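Local atomic coordinates of N-alpha-acetyltransferase 30 (Saccharomyces cerevisiae, PDB entry 6YGA), a protein that catalyses, as the catalytic subunit of the NatC complex, transfer of an acetyl group from acetyl-CoA to the N-terminal methionine of proteins. Residues 117-120 and 121-125. Residues are numbered along the deposited sequence; the frame is centred on the assembly and turned at random.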
loop_
_atom_site.group_PDB
_atom_site.type_symbol
_atom_site.label_atom_id
_atom_site.label_comp_id
_atom_site.label_asym_id
_atom_site.label_seq_id
_atom_site.Cartn_x
_atom_site.Cartn_y
_atom_site.Cartn_z
ATOM N N LEU A 117 13.184 -2.901 -11.930
ATOM C CA LEU A 117 13.162 -4.041 -11.028
ATOM C C LEU A 117 12.450 -3.636 -9.747
ATOM O O LEU A 117 12.289 -2.449 -9.449
ATOM C CB LEU A 117 14.578 -4.554 -10.722
ATOM C CG LEU A 117 15.487 -3.641 -9.889
ATOM C CD1 LEU A 117 15.493 -4.051 -8.421
ATOM C CD2 LEU A 117 16.904 -3.613 -10.445
ATOM N N GLU A 118 12.016 -4.640 -8.995
ATOM C CA GLU A 118 11.466 -4.450 -7.663
ATOM C C GLU A 118 12.368 -5.147 -6.659
ATOM O O GLU A 118 12.943 -6.201 -6.955
ATOM C CB GLU A 118 10.039 -5.000 -7.554
ATOM C CG GLU A 118 9.061 -4.402 -8.549
ATOM C CD GLU A 118 8.733 -5.344 -9.688
ATOM O OE1 GLU A 118 9.293 -6.460 -9.722
ATOM O OE2 GLU A 118 7.909 -4.967 -10.548
ATOM N N THR A 119 12.495 -4.554 -5.476
ATOM C CA THR A 119 13.321 -5.127 -4.429
ATOM C C THR A 119 12.752 -4.717 -3.078
ATOM O O THR A 119 11.957 -3.779 -2.974
ATOM C CB THR A 119 14.788 -4.690 -4.566
ATOM O OG1 THR A 119 15.612 -5.480 -3.702
ATOM C CG2 THR A 119 14.948 -3.231 -4.197
ATOM N N GLU A 120 13.155 -5.452 -2.046
ATOM C CA GLU A 120 12.708 -5.153 -0.694
ATOM C C GLU A 120 13.367 -3.877 -0.192
ATOM O O GLU A 120 14.544 -3.621 -0.460
ATOM C CB GLU A 120 13.042 -6.313 0.245
ATOM C CG GLU A 120 12.493 -7.669 -0.190
ATOM C CD GLU A 120 13.433 -8.432 -1.115
ATOM O OE1 GLU A 120 14.337 -7.809 -1.713
ATOM O OE2 GLU A 120 13.269 -9.664 -1.242
ATOM N N VAL A 121 12.603 -3.069 0.549
ATOM C CA VAL A 121 13.181 -1.873 1.148
ATOM C C VAL A 121 14.162 -2.233 2.253
ATOM O O VAL A 121 15.015 -1.412 2.614
ATOM C CB VAL A 121 12.077 -0.942 1.680
ATOM C CG1 VAL A 121 10.988 -0.766 0.637
ATOM C CG2 VAL A 121 11.502 -1.483 2.975
ATOM N N GLU A 122 14.065 -3.445 2.799
ATOM C CA GLU A 122 14.980 -3.929 3.823
ATOM C C GLU A 122 16.195 -4.640 3.237
ATOM O O GLU A 122 17.089 -5.031 3.993
ATOM C CB GLU A 122 14.246 -4.873 4.784
ATOM C CG GLU A 122 12.916 -4.341 5.311
ATOM C CD GLU A 122 13.065 -3.119 6.206
ATOM O OE1 GLU A 122 14.193 -2.841 6.668
ATOM O OE2 GLU A 122 12.046 -2.438 6.454
ATOM N N ASN A 123 16.243 -4.817 1.914
ATOM C CA ASN A 123 17.353 -5.498 1.250
ATOM C C ASN A 123 18.439 -4.467 0.954
ATOM O O ASN A 123 18.537 -3.910 -0.141
ATOM C CB ASN A 123 16.869 -6.197 -0.015
ATOM C CG ASN A 123 17.862 -7.210 -0.538
ATOM O OD1 ASN A 123 19.069 -7.090 -0.317
ATOM N ND2 ASN A 123 17.361 -8.215 -1.246
ATOM N N SER A 124 19.270 -4.215 1.967
ATOM C CA SER A 124 20.327 -3.218 1.835
ATOM C C SER A 124 21.332 -3.612 0.761
ATOM O O SER A 124 21.788 -2.762 -0.012
ATOM C CB SER A 124 21.031 -3.027 3.179
ATOM O OG SER A 124 20.091 -2.827 4.222
ATOM N N ALA A 125 21.690 -4.896 0.695
ATOM C CA ALA A 125 22.699 -5.330 -0.264
ATOM C C ALA A 125 22.218 -5.151 -1.700
ATOM O O ALA A 125 22.999 -4.767 -2.579
ATOM C CB ALA A 125 23.085 -6.785 0.003
#
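Glu-120 and Asn-123 are joined across a type I beta turn, the link in this GNAT fold between the end of strand 114-120 and helix 124-131. Two hydrogen bonds join the pair, one between backbone atoms and one between side chains. Asn-123 N donates to Glu-120 O over 3.2 Å and closes the turn, reaching the oxygen from above the carbonyl plane. The side-chain bond, from Asn-123 ND2 to Glu-120 OE1, measures 3.1 Å and is nearly straight at 164°. Its oxygen lies almost in the plane of the amide, yet the amide meets it from above the carboxylate, the side chains crossing obliquely with their planes 48° apart. With CG anti to its carbonyl carbon, Glu-120 bends at chi2 (88°), and this brings OE1 back to the asparagine. The Asn-123 amide works at both ends: while ND2 grips the glutamate, OD1 caps the helix by accepting from Ala-126 N, making Asn-123 the N-cap. One amide thus ties the last residue of the strand to the first turn of the helix. Val-121 points away from the strand end, and its side chain touches Phe-152 and Arg-140 on nearby strands. Buried Thr-119, whose side chain packs on Ala-126 and Leu-127 of the helix, crosses Asn-123 at about a right angle, and its OG1 adds a weak 3.3 Å hydrogen bond to Glu-120 OE1.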